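Purine nucleoside phosphorylase (Grouper iridovirus, PDB 3KHS) probably catalyses the reversible phosphorolysis of purine nucleosides to the free base and ribose 1-phosphate, as a trimeric member of the PNP/MTAP phosphorylase family. Local coordinates at residues Gly146-Thr151 and Ala225-Met230. Residues are numbered along the deposited sequence; the frame is centred on the assembly and turned at random.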
loop_
_atom_site.group_PDB
_atom_site.type_symbol
_atom_site.label_atom_id
_atom_site.label_comp_id
_atom_site.label_asym_id
_atom_site.label_seq_id
_atom_site.Cartn_x
_atom_site.Cartn_y
_atom_site.Cartn_z
ATOM N N GLY B 146 -13.064 6.040 -5.221
ATOM C CA GLY B 146 -13.648 7.058 -6.090
ATOM C C GLY B 146 -15.127 7.247 -5.813
ATOM O O GLY B 146 -15.626 6.740 -4.814
ATOM N N PRO B 147 -15.854 8.000 -6.651
ATOM C CA PRO B 147 -17.291 8.191 -6.421
ATOM C C PRO B 147 -18.064 6.908 -6.674
ATOM O O PRO B 147 -17.687 6.109 -7.536
ATOM C CB PRO B 147 -17.662 9.297 -7.412
ATOM C CG PRO B 147 -16.560 9.250 -8.441
ATOM C CD PRO B 147 -15.352 9.019 -7.586
ATOM N N ASN B 148 -19.149 6.725 -5.933
ATOM C CA ASN B 148 -19.970 5.538 -6.052
ATOM C C ASN B 148 -21.414 5.831 -6.510
ATOM O O ASN B 148 -22.098 6.689 -5.956
ATOM C CB ASN B 148 -19.965 4.845 -4.687
ATOM C CG ASN B 148 -20.799 3.601 -4.663
ATOM O OD1 ASN B 148 -20.421 2.579 -5.226
ATOM N ND2 ASN B 148 -21.949 3.679 -4.017
ATOM N N ASP B 149 -21.867 5.098 -7.519
ATOM C CA ASP B 149 -23.217 5.235 -8.050
ATOM C C ASP B 149 -24.125 4.422 -7.116
ATOM O O ASP B 149 -24.179 3.191 -7.221
ATOM C CB ASP B 149 -23.249 4.630 -9.456
ATOM C CG ASP B 149 -24.362 5.194 -10.319
ATOM O OD1 ASP B 149 -25.511 5.300 -9.816
ATOM O OD2 ASP B 149 -24.075 5.515 -11.505
ATOM N N ASP B 150 -24.832 5.094 -6.208
ATOM C CA ASP B 150 -25.702 4.397 -5.263
ATOM C C ASP B 150 -26.754 3.479 -5.885
ATOM O O ASP B 150 -27.401 2.704 -5.178
ATOM C CB ASP B 150 -26.374 5.404 -4.334
ATOM C CG ASP B 150 -25.380 6.115 -3.446
ATOM O OD1 ASP B 150 -24.627 5.433 -2.723
ATOM O OD2 ASP B 150 -25.348 7.361 -3.470
ATOM N N THR B 151 -26.907 3.550 -7.203
ATOM C CA THR B 151 -27.878 2.728 -7.919
ATOM C C THR B 151 -27.199 1.519 -8.544
ATOM O O THR B 151 -27.860 0.603 -9.030
ATOM C CB THR B 151 -28.552 3.545 -9.038
ATOM O OG1 THR B 151 -29.190 4.694 -8.459
ATOM C CG2 THR B 151 -29.597 2.705 -9.775
ATOM N N ALA B 225 -16.932 -7.303 -8.812
ATOM C CA ALA B 225 -17.999 -8.187 -9.242
ATOM C C ALA B 225 -19.055 -8.287 -8.121
ATOM O O ALA B 225 -20.255 -8.066 -8.331
ATOM C CB ALA B 225 -17.414 -9.559 -9.525
ATOM N N LYS B 226 -18.581 -8.607 -6.924
ATOM C CA LYS B 226 -19.443 -8.775 -5.763
ATOM C C LYS B 226 -20.247 -7.527 -5.505
ATOM O O LYS B 226 -21.430 -7.586 -5.184
ATOM C CB LYS B 226 -18.619 -9.079 -4.520
ATOM C CG LYS B 226 -19.440 -9.652 -3.366
ATOM C CD LYS B 226 -20.032 -11.009 -3.740
ATOM C CE LYS B 226 -21.222 -11.318 -2.869
ATOM N NZ LYS B 226 -20.839 -11.341 -1.443
ATOM N N HIS B 227 -19.583 -6.390 -5.634
ATOM C CA HIS B 227 -20.209 -5.113 -5.414
ATOM C C HIS B 227 -21.285 -4.880 -6.466
ATOM O O HIS B 227 -22.281 -4.229 -6.190
ATOM C CB HIS B 227 -19.139 -4.023 -5.456
ATOM C CG HIS B 227 -19.683 -2.631 -5.558
ATOM N ND1 HIS B 227 -20.026 -2.053 -6.762
ATOM C CD2 HIS B 227 -19.947 -1.702 -4.605
ATOM C CE1 HIS B 227 -20.476 -0.828 -6.547
ATOM N NE2 HIS B 227 -20.438 -0.591 -5.246
ATOM N N GLY B 228 -21.075 -5.430 -7.661
ATOM C CA GLY B 228 -22.023 -5.276 -8.747
ATOM C C GLY B 228 -23.105 -6.332 -8.736
ATOM O O GLY B 228 -23.744 -6.582 -9.743
ATOM N N GLY B 229 -23.282 -6.974 -7.593
ATOM C CA GLY B 229 -24.295 -7.999 -7.448
ATOM C C GLY B 229 -24.055 -9.331 -8.132
ATOM O O GLY B 229 -24.975 -10.143 -8.237
ATOM N N MET B 230 -22.848 -9.592 -8.608
ATOM C CA MET B 230 -22.614 -10.873 -9.276
ATOM C C MET B 230 -22.019 -11.876 -8.305
ATOM O O MET B 230 -21.435 -11.495 -7.286
ATOM C CB MET B 230 -21.696 -10.701 -10.503
ATOM C CG MET B 230 -22.321 -9.937 -11.681
ATOM S SD MET B 230 -21.166 -9.549 -13.032
ATOM C CE MET B 230 -20.001 -8.528 -12.115
#
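Asn-148 and His-227 carry this contact across widely spaced backbones, an irregular loop facing the last turn of a helix, with their CA atoms 10.7 Å apart. Between these two segments the whole contact is one pair of side chains. The Asn-148 CB points at the helix end, and its amide oxygen OD1 accepts a hydrogen bond from His-227 NE2 at 3.2 Å. With CG of His-227 anti to the backbone N (chi1 167°), the imidazole reaches out from the helix and presents its NE2 edge, with OD1 somewhat out of the ring plane. The bond is bent, 135° at the hydrogen, and the amide stands steeply against the ring, their planes 76° apart. On its other arm the amide gives ND2 to the carbonyl of Gly-153, so both ends of the group are held. The same N-H of NE2 also leans, in a weak hydrogen bond, toward Glu-154 O, which fits the bend, while Leu-144 and Pro-157 pack on the histidine. Just beyond, a Schellman motif ends the helix: Met-230 N bonds to Ala-225 O at 3.0 Å and Gly-229 N, on a residue at positive phi, to Lys-226 O. This small surface contact joins the loop between helices 135-138 and 165-178 to the C-terminal end of helix 219-227, just before strand 231-241.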